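Local coordinates for protein methylthioribose-1-phosphate isomerase (Saccharomyces cerevisiae, PDB 1W2W) that catalyses the interconversion of 5-methylthioribose-1-phosphate and 5-methylthioribulose-1-phosphate in the methionine salvage pathway, at residues 35-40 with 68-73; 62-67 with 93-98; 154-159 with 189-194; 161-166 with 199-204. All blocks are in the same frame, centred on the assembly; numbering follows the deposited sequence.

Contact 1 (35-40 with 68-73)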
# COMPACT_ATOMS: atom_id res chain seq x y z
N ILE A 35 7.05 31.87 1.23
CA ILE A 35 5.69 32.25 1.59
C ILE A 35 5.62 33.77 1.78
O ILE A 35 6.27 34.30 2.67
CB ILE A 35 5.28 31.55 2.90
CG1 ILE A 35 5.46 30.03 2.79
CG2 ILE A 35 3.87 31.96 3.31
CD1 ILE A 35 4.51 29.32 1.82
N HIS A 36 4.85 34.44 0.94
CA HIS A 36 4.71 35.90 1.02
C HIS A 36 3.29 36.34 1.36
O HIS A 36 3.09 37.35 2.05
CB HIS A 36 5.18 36.55 -0.29
CG HIS A 36 6.63 36.32 -0.58
ND1 HIS A 36 7.64 36.82 0.21
CD2 HIS A 36 7.24 35.63 -1.57
CE1 HIS A 36 8.81 36.45 -0.28
NE2 HIS A 36 8.60 35.72 -1.36
N THR A 37 2.31 35.59 0.88
CA THR A 37 0.92 35.98 1.05
C THR A 37 0.04 34.80 1.42
O THR A 37 0.50 33.65 1.44
CB THR A 37 0.36 36.56 -0.26
OG1 THR A 37 0.20 35.49 -1.21
CG2 THR A 37 1.38 37.50 -0.89
N ILE A 38 -1.22 35.11 1.70
CA ILE A 38 -2.18 34.06 2.04
C ILE A 38 -2.41 33.16 0.83
O ILE A 38 -2.72 31.97 0.99
CB ILE A 38 -3.47 34.68 2.59
CG1 ILE A 38 -3.17 35.27 3.98
CG2 ILE A 38 -4.56 33.61 2.74
CD1 ILE A 38 -4.29 36.13 4.56
N ASP A 39 -2.23 33.69 -0.37
CA ASP A 39 -2.36 32.82 -1.55
C ASP A 39 -1.29 31.74 -1.54
O ASP A 39 -1.55 30.63 -1.99
CB ASP A 39 -2.28 33.59 -2.87
CG ASP A 39 -3.40 34.58 -3.02
OD1 ASP A 39 -4.57 34.15 -3.12
OD2 ASP A 39 -3.20 35.81 -3.04
N ASP A 40 -0.10 32.07 -1.05
CA ASP A 40 1.00 31.11 -1.00
C ASP A 40 0.70 30.04 0.05
O ASP A 40 0.91 28.85 -0.19
CB ASP A 40 2.32 31.80 -0.65
CG ASP A 40 2.77 32.78 -1.72
OD1 ASP A 40 2.40 32.59 -2.91
OD2 ASP A 40 3.49 33.76 -1.45
N VAL A 68 0.38 40.57 5.97
CA VAL A 68 0.14 41.88 6.57
C VAL A 68 1.41 42.71 6.59
O VAL A 68 1.37 43.94 6.49
CB VAL A 68 -0.52 41.81 7.95
CG1 VAL A 68 -1.88 41.09 7.88
CG2 VAL A 68 0.39 41.15 8.94
N GLN A 69 2.56 42.04 6.71
CA GLN A 69 3.82 42.76 6.67
C GLN A 69 4.16 43.25 5.28
O GLN A 69 4.74 44.33 5.13
CB GLN A 69 4.96 41.93 7.27
CG GLN A 69 4.65 41.57 8.72
CD GLN A 69 5.85 41.06 9.48
OE1 GLN A 69 6.75 40.45 8.89
NE2 GLN A 69 5.89 41.32 10.78
N LEU A 70 3.79 42.48 4.27
CA LEU A 70 3.99 42.90 2.89
C LEU A 70 3.14 44.12 2.56
O LEU A 70 3.61 45.06 1.90
CB LEU A 70 3.67 41.74 1.93
CG LEU A 70 3.88 41.97 0.43
CD1 LEU A 70 5.25 42.55 0.16
CD2 LEU A 70 3.69 40.67 -0.35
N ILE A 71 1.88 44.14 2.99
CA ILE A 71 1.04 45.27 2.63
C ILE A 71 1.47 46.54 3.36
O ILE A 71 1.21 47.66 2.89
CB ILE A 71 -0.46 44.96 2.80
CG1 ILE A 71 -0.81 44.68 4.26
CG2 ILE A 71 -0.86 43.76 1.96
CD1 ILE A 71 -2.23 44.18 4.45
N LYS A 72 2.13 46.38 4.50
CA LYS A 72 2.76 47.51 5.19
C LYS A 72 3.95 48.04 4.40
O LYS A 72 4.05 49.24 4.14
CB LYS A 72 3.18 47.14 6.61
CG LYS A 72 3.94 48.26 7.30
CD LYS A 72 4.82 47.75 8.43
CE LYS A 72 6.07 48.62 8.61
NZ LYS A 72 6.84 48.17 9.81
N HIS A 73 4.84 47.13 4.00
CA HIS A 73 6.11 47.48 3.37
C HIS A 73 5.99 47.84 1.89
O HIS A 73 6.84 48.56 1.35
CB HIS A 73 7.12 46.33 3.49
CG HIS A 73 7.66 46.16 4.87
ND1 HIS A 73 7.85 44.91 5.44
CD2 HIS A 73 8.07 47.06 5.80
CE1 HIS A 73 8.34 45.06 6.66
NE2 HIS A 73 8.49 46.35 6.90

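Contact 2 (62-67 with 93-98)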
# COMPACT_ATOMS: atom_id res chain seq x y z
N LEU A 62 1.48 31.69 9.54
CA LEU A 62 2.61 32.48 9.08
C LEU A 62 2.30 33.25 7.80
O LEU A 62 2.76 34.39 7.64
CB LEU A 62 3.86 31.61 8.88
CG LEU A 62 4.55 31.17 10.17
CD1 LEU A 62 5.59 30.11 9.84
CD2 LEU A 62 5.22 32.34 10.86
N SER A 63 1.51 32.66 6.91
CA SER A 63 1.20 33.32 5.64
C SER A 63 0.33 34.57 5.84
O SER A 63 0.39 35.50 5.03
CB SER A 63 0.57 32.35 4.62
OG SER A 63 -0.81 32.14 4.89
N VAL A 64 -0.46 34.58 6.91
CA VAL A 64 -1.22 35.78 7.27
C VAL A 64 -0.25 36.88 7.72
O VAL A 64 -0.37 38.05 7.33
CB VAL A 64 -2.24 35.49 8.39
CG1 VAL A 64 -3.10 36.72 8.67
CG2 VAL A 64 -3.15 34.32 8.01
N LEU A 65 0.73 36.50 8.53
CA LEU A 65 1.72 37.46 9.00
C LEU A 65 2.57 38.01 7.85
O LEU A 65 2.78 39.22 7.76
CB LEU A 65 2.60 36.89 10.11
CG LEU A 65 3.73 37.80 10.62
CD1 LEU A 65 3.17 39.09 11.24
CD2 LEU A 65 4.61 37.07 11.62
N THR A 66 3.06 37.15 6.96
CA THR A 66 3.83 37.68 5.83
C THR A 66 2.97 38.60 4.97
O THR A 66 3.47 39.60 4.44
CB THR A 66 4.47 36.57 4.96
OG1 THR A 66 3.47 35.63 4.55
CG2 THR A 66 5.46 35.74 5.75
N GLU A 67 1.68 38.28 4.83
CA GLU A 67 0.78 39.12 4.04
C GLU A 67 0.62 40.50 4.66
O GLU A 67 0.72 41.52 3.96
CB GLU A 67 -0.59 38.47 3.82
CG GLU A 67 -1.53 39.40 3.07
CD GLU A 67 -2.57 38.66 2.26
OE1 GLU A 67 -3.74 39.10 2.25
OE2 GLU A 67 -2.23 37.63 1.64
N THR A 93 -12.52 43.47 6.61
CA THR A 93 -13.44 42.72 5.76
C THR A 93 -12.72 41.84 4.74
O THR A 93 -13.05 40.66 4.58
CB THR A 93 -14.39 43.70 5.04
OG1 THR A 93 -15.21 44.34 6.03
CG2 THR A 93 -15.39 42.93 4.16
N VAL A 94 -11.75 42.42 4.05
CA VAL A 94 -10.97 41.66 3.08
C VAL A 94 -10.08 40.62 3.78
O VAL A 94 -10.01 39.46 3.35
CB VAL A 94 -10.17 42.56 2.15
CG1 VAL A 94 -9.21 41.74 1.28
CG2 VAL A 94 -11.13 43.36 1.26
N LEU A 95 -9.40 41.04 4.85
CA LEU A 95 -8.59 40.08 5.61
C LEU A 95 -9.43 38.89 6.07
O LEU A 95 -9.01 37.73 5.91
CB LEU A 95 -7.92 40.77 6.80
CG LEU A 95 -6.87 40.00 7.60
CD1 LEU A 95 -5.96 39.21 6.66
CD2 LEU A 95 -6.07 41.03 8.36
N ASN A 96 -10.61 39.15 6.63
CA ASN A 96 -11.47 38.06 7.07
C ASN A 96 -11.88 37.14 5.93
O ASN A 96 -11.93 35.92 6.09
CB ASN A 96 -12.69 38.57 7.84
CG ASN A 96 -12.36 38.87 9.28
OD1 ASN A 96 -11.70 38.08 9.96
ND2 ASN A 96 -12.81 40.02 9.76
N LYS A 97 -12.15 37.72 4.77
CA LYS A 97 -12.49 36.94 3.58
C LYS A 97 -11.31 36.05 3.19
O LYS A 97 -11.48 34.89 2.83
CB LYS A 97 -12.87 37.89 2.44
CG LYS A 97 -13.28 37.21 1.13
CD LYS A 97 -13.90 38.25 0.19
CE LYS A 97 -12.90 38.78 -0.83
NZ LYS A 97 -13.15 38.14 -2.16
N ARG A 98 -10.10 36.61 3.27
CA ARG A 98 -8.91 35.84 2.90
C ARG A 98 -8.58 34.76 3.94
O ARG A 98 -8.06 33.70 3.58
CB ARG A 98 -7.74 36.78 2.62
CG ARG A 98 -7.91 37.47 1.26
CD ARG A 98 -6.91 38.55 0.97
NE ARG A 98 -5.58 38.00 0.69
CZ ARG A 98 -5.27 37.31 -0.39
NH1 ARG A 98 -6.19 37.06 -1.32
NH2 ARG A 98 -4.03 36.88 -0.56

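Contact 3 (154-159 with 189-194)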
# COMPACT_ATOMS: atom_id res chain seq x y z
N MSE A 154 4.85 15.55 25.06
CA MSE A 154 4.00 14.40 24.75
C MSE A 154 4.84 13.19 24.36
O MSE A 154 4.48 12.03 24.62
CB MSE A 154 2.95 14.74 23.67
CG MSE A 154 3.38 14.66 22.22
SE MSE A 154 1.80 15.17 21.17
CE MSE A 154 1.94 17.15 21.24
N GLY A 155 5.97 13.46 23.72
CA GLY A 155 6.88 12.38 23.35
C GLY A 155 7.34 11.67 24.62
O GLY A 155 7.27 10.45 24.72
N ASP A 156 7.80 12.45 25.59
CA ASP A 156 8.24 11.88 26.87
C ASP A 156 7.09 11.24 27.65
O ASP A 156 7.26 10.18 28.26
CB ASP A 156 8.90 12.96 27.73
CG ASP A 156 10.24 13.39 27.19
OD1 ASP A 156 10.78 12.74 26.25
OD2 ASP A 156 10.84 14.37 27.67
N ASN A 157 5.91 11.86 27.64
CA ASN A 157 4.74 11.25 28.28
C ASN A 157 4.41 9.88 27.71
O ASN A 157 4.16 8.92 28.45
CB ASN A 157 3.50 12.13 28.12
CG ASN A 157 3.54 13.37 28.97
OD1 ASN A 157 4.33 13.49 29.92
ND2 ASN A 157 2.67 14.32 28.64
N GLY A 158 4.39 9.79 26.38
CA GLY A 158 4.09 8.54 25.72
C GLY A 158 5.17 7.49 25.94
O GLY A 158 4.84 6.33 26.17
N ALA A 159 6.43 7.87 25.85
CA ALA A 159 7.53 6.92 26.09
C ALA A 159 7.43 6.32 27.50
O ALA A 159 7.49 5.09 27.68
CB ALA A 159 8.89 7.59 25.90
N SER A 189 6.41 21.68 14.02
CA SER A 189 7.47 22.66 14.18
C SER A 189 8.80 21.95 14.46
O SER A 189 9.86 22.60 14.53
CB SER A 189 7.15 23.62 15.33
OG SER A 189 7.16 22.92 16.57
N GLY A 190 8.76 20.62 14.63
CA GLY A 190 9.95 19.88 14.99
C GLY A 190 9.69 18.84 16.07
O GLY A 190 8.80 19.02 16.90
N TYR A 191 10.46 17.76 16.05
CA TYR A 191 10.35 16.65 17.00
C TYR A 191 9.15 15.71 16.77
O TYR A 191 9.32 14.49 16.59
CB TYR A 191 10.42 17.12 18.45
CG TYR A 191 10.80 16.01 19.40
CD1 TYR A 191 12.13 15.62 19.52
CD2 TYR A 191 9.84 15.33 20.14
CE1 TYR A 191 12.50 14.61 20.37
CE2 TYR A 191 10.20 14.31 21.00
CZ TYR A 191 11.53 13.95 21.10
OH TYR A 191 11.94 12.94 21.94
N GLY A 192 7.94 16.26 16.74
CA GLY A 192 6.81 15.51 16.22
C GLY A 192 5.93 14.93 17.32
O GLY A 192 6.20 15.08 18.52
N THR A 193 4.87 14.25 16.89
CA THR A 193 3.87 13.72 17.81
C THR A 193 4.10 12.23 17.96
O THR A 193 4.86 11.84 18.83
CB THR A 193 2.45 14.07 17.35
OG1 THR A 193 2.21 13.58 16.02
CG2 THR A 193 2.30 15.58 17.25
N ALA A 194 3.49 11.38 17.14
CA ALA A 194 3.80 9.95 17.27
C ALA A 194 5.30 9.69 17.07
O ALA A 194 5.89 8.91 17.81
CB ALA A 194 2.95 9.10 16.31

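Contact 4 (161-166 with 199-204)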
# COMPACT_ATOMS: atom_id res chain seq x y z
N TYR A 161 4.88 6.22 29.51
CA TYR A 161 3.66 5.45 29.66
C TYR A 161 3.83 4.02 29.14
O TYR A 161 3.49 3.06 29.83
CB TYR A 161 2.47 6.18 29.02
CG TYR A 161 1.16 5.46 29.22
CD1 TYR A 161 0.37 5.71 30.34
CD2 TYR A 161 0.72 4.53 28.30
CE1 TYR A 161 -0.82 5.04 30.53
CE2 TYR A 161 -0.47 3.87 28.48
CZ TYR A 161 -1.23 4.12 29.59
OH TYR A 161 -2.41 3.44 29.75
N LEU A 162 4.38 3.88 27.93
CA LEU A 162 4.59 2.54 27.39
C LEU A 162 5.59 1.73 28.22
O LEU A 162 5.35 0.56 28.52
CB LEU A 162 5.00 2.57 25.91
CG LEU A 162 5.22 1.20 25.25
CD1 LEU A 162 3.93 0.39 25.24
CD2 LEU A 162 5.75 1.40 23.81
N ILE A 163 6.70 2.35 28.59
CA ILE A 163 7.69 1.65 29.41
C ILE A 163 7.07 1.17 30.72
O ILE A 163 7.31 0.04 31.14
CB ILE A 163 8.93 2.52 29.66
CG1 ILE A 163 9.66 2.77 28.34
CG2 ILE A 163 9.86 1.89 30.72
CD1 ILE A 163 10.15 1.52 27.61
N ASP A 164 6.25 2.02 31.33
CA ASP A 164 5.57 1.66 32.57
C ASP A 164 4.59 0.49 32.39
O ASP A 164 4.54 -0.42 33.23
CB ASP A 164 4.83 2.86 33.18
CG ASP A 164 5.77 3.90 33.77
OD1 ASP A 164 6.96 3.62 34.02
OD2 ASP A 164 5.37 5.06 34.02
N VAL A 165 3.81 0.53 31.31
CA VAL A 165 2.91 -0.57 30.96
C VAL A 165 3.67 -1.90 30.80
O VAL A 165 3.24 -2.93 31.32
CB VAL A 165 2.15 -0.25 29.66
CG1 VAL A 165 1.54 -1.52 29.07
CG2 VAL A 165 1.07 0.80 29.93
N LEU A 166 4.78 -1.85 30.07
CA LEU A 166 5.59 -3.05 29.83
C LEU A 166 6.26 -3.53 31.12
O LEU A 166 6.33 -4.72 31.39
CB LEU A 166 6.64 -2.78 28.76
CG LEU A 166 6.06 -2.48 27.37
CD1 LEU A 166 7.19 -2.04 26.41
CD2 LEU A 166 5.29 -3.67 26.82
N ARG A 199 10.96 8.98 19.10
CA ARG A 199 12.24 9.61 19.40
C ARG A 199 12.59 9.54 20.87
O ARG A 199 13.76 9.30 21.22
CB ARG A 199 12.28 11.05 18.89
CG ARG A 199 12.48 11.12 17.39
CD ARG A 199 12.27 12.52 16.81
NE ARG A 199 12.87 12.60 15.48
CZ ARG A 199 12.39 13.32 14.48
NH1 ARG A 199 11.29 14.05 14.65
NH2 ARG A 199 13.02 13.34 13.31
N SER A 200 11.61 9.77 21.74
CA SER A 200 11.82 9.66 23.18
C SER A 200 12.17 8.24 23.60
O SER A 200 13.07 8.02 24.42
CB SER A 200 10.61 10.16 23.96
OG SER A 200 10.45 11.56 23.77
N LEU A 201 11.45 7.28 23.03
CA LEU A 201 11.77 5.87 23.26
C LEU A 201 13.19 5.54 22.81
O LEU A 201 13.90 4.76 23.47
CB LEU A 201 10.73 4.98 22.58
CG LEU A 201 9.38 4.87 23.30
CD1 LEU A 201 8.38 4.13 22.40
CD2 LEU A 201 9.52 4.13 24.64
N TRP A 202 13.62 6.11 21.70
CA TRP A 202 14.97 5.84 21.21
C TRP A 202 16.03 6.39 22.15
O TRP A 202 17.04 5.75 22.40
CB TRP A 202 15.17 6.34 19.77
CG TRP A 202 16.53 5.96 19.22
CD1 TRP A 202 17.47 6.81 18.71
CD2 TRP A 202 17.09 4.64 19.13
NE1 TRP A 202 18.57 6.11 18.31
CE2 TRP A 202 18.37 4.78 18.55
CE3 TRP A 202 16.64 3.37 19.47
CZ2 TRP A 202 19.20 3.68 18.32
CZ3 TRP A 202 17.47 2.28 19.24
CH2 TRP A 202 18.74 2.44 18.67
N LYS A 203 15.78 7.59 22.68
CA LYS A 203 16.69 8.16 23.67
C LYS A 203 16.83 7.26 24.91
O LYS A 203 17.94 7.02 25.39
CB LYS A 203 16.20 9.54 24.10
CG LYS A 203 17.18 10.24 25.04
CD LYS A 203 16.75 11.66 25.36
CE LYS A 203 17.79 12.33 26.26
NZ LYS A 203 17.30 13.66 26.72
N ASP A 204 15.70 6.79 25.41
CA ASP A 204 15.67 5.83 26.52
C ASP A 204 16.44 4.56 26.18
O ASP A 204 17.20 4.04 27.01
CB ASP A 204 14.21 5.50 26.83
CG ASP A 204 14.05 4.41 27.86
OD1 ASP A 204 14.30 4.67 29.07
OD2 ASP A 204 13.66 3.27 27.53

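Contact 1 (35-40 with 68-73)
A capping box starts helix 38-46, and its N-cap residue, T37, is touched by L70 from the C-terminal end of helix 53-73. The contact is small and peripheral: 85 Å² is buried in total, and one methyl of L70 carries it. That methyl, CD2, lies 4.0 Å from T37 CG2, the two side chains running at a slant to each other, and 4.1 Å from H36 O. The box itself is set by T37 and D40. With chi1 at 72°, T37 OG1 sits between its own N and carbonyl carbon, where it accepts weak bonds from D39 N and D40 N; the same rotation puts CG2 beside the backbone N and into the reach of L70. In return, D40 OD2 accepts from T37 N at 3.2 Å, a donor standing well above the carboxylate plane. L70 thus packs on a backbone turn that is already fixed by its own polar bonds. Next in the chain, I38 N is hydrogen-bonded to E67 OE2 of helix 53-73, a second tie between the two helices. The turn has one further anchor: H36 N reaches the anti lone pair of D40 OD2 at 2.8 Å.

Contact 2 (62-67 with 93-98)
The guanidinium of R98 meets the carboxylate of E67 edge to edge, in a side-on salt bridge between two packed helices, 53-73 and 88-103; the faces of the two groups take no part in this pairing. Their planes are 25° apart, close to coplanar, and E67 CD lies in the guanidinium plane. Two nitrogens grip two oxygens. R98 NE binds the syn lone pair of E67 OE1 at 2.7 Å, and R98 NH2 reaches E67 OE2 at 2.9 Å on its syn side, with an N-H...O angle of 170°. E67 arrives extended, whereas R98 bends at chi3 (72°), which turns its NE edge to the acid. Both residues are buried, and each has further partners: R98 NH2 also forms a salt bridge with D39, while the Y83 hydroxyl bonds to E67. This network would be expected to favour the charged forms of both groups. A leucine in place of R98 would probably leave the buried carboxylate of E67, and that of D39, without the positive charge they share. Next to the ion pair the helices pack through aliphatic groups at V64 and L95, the pair whose CA atoms are nearest across the segments: V64 CG1 touches L95 CD1 at 4.3 Å.

Contact 3 (154-159 with 189-194)
This is a helix-to-loop packing contact, partly buried, in which the long helix 129-168 meets the loop that follows strand 174-179 and leads into helix 194-210. Between these segments the fit is made by van der Waals contact, with 172 Å² buried. The side chain of M154, present as selenomethionine, runs alongside that of T193 in the same direction, so that its SE rests 4.0 Å from T193 CG2 and equally far from T193 CB. Its first torsion, 84°, holds CG between the backbone N and the carbonyl carbon, from where the chain bends at its end along the threonine. At G155 the helix has no side chain, and the ring of Y191 approaches there: a CB on this glycine would fall 3.0 Å from Y191 CE2, a clash. The backbone angles of G190 and G192 would likewise push a CB against the preceding carbonyl O. Another chain of the assembly packs on M154 and T193 too, and T193 is about 9 Å, side chain to side chain, from C181, the predicted transition-state stabiliser. D156 OD1 and Y191 OH stand 4.5 Å apart, too far to bond each other, but both are hydrogen-bonded to S200 OG. The direct contact between the segments is therefore van der Waals, and their polar link runs through S200 of helix 194-210.

Contact 4 (161-166 with 199-204)
Both I163 and L201 carry their leading branch beside the backbone N and anti to the carbonyl carbon, I163 CG1 at chi1 -66° and L201 CG at -76°, and these torsions send the two side chains past each other in opposite directions. I163 CG1 comes to 3.9 Å from L201 CD2, with CD1 of the isoleucine against the same methyl. The other methyl of L201 is met by a neighbour: L162 CD2 touches L201 CD1 at 4.0 Å, its side chain crossing that of L201 at about a right angle. L201 thus sets one methyl against each of two successive residues of helix 129-168. D204, one turn on, faces I163 from the opposite direction, OD2 lying 3.9 Å from I163 CD1; that oxygen is salt-bridged to K208. An alanine in place of I163 would probably open a gap beside L201 CD2 and remove the apolar neighbour of D204 OD2. The axes of the two short helical segments come within 11.5 Å at an angle of 59°, and F175 of strand 174-179 packs on L162 and I163. Helix 194-210, following that strand, is thus laid on the long helix, consistent with the start of the Rossmann-like part of the eIF-2B-related family.

Overall arrangement
This chain is the N-terminal part of the enzyme and so holds only the beginning of its Rossmann-like part. From the N terminus, it first leaves its three-stranded sheet at 35-40. Contact 1 closes the loop from there to the end of helix 53-73, and contact 2 opens within that loop and closes beyond it, at helix 88-103, so the two cross. Further along, contacts 3 and 4 cross in the same manner: both start on helix 129-168, and end on the loop before helix 194-210 and on that helix itself. The two pairs lie in series, on opposite sides of the chain's centre; contacts 1 and 4 are about 43 Å apart, centre to centre. Helix 129-168 runs between these regions.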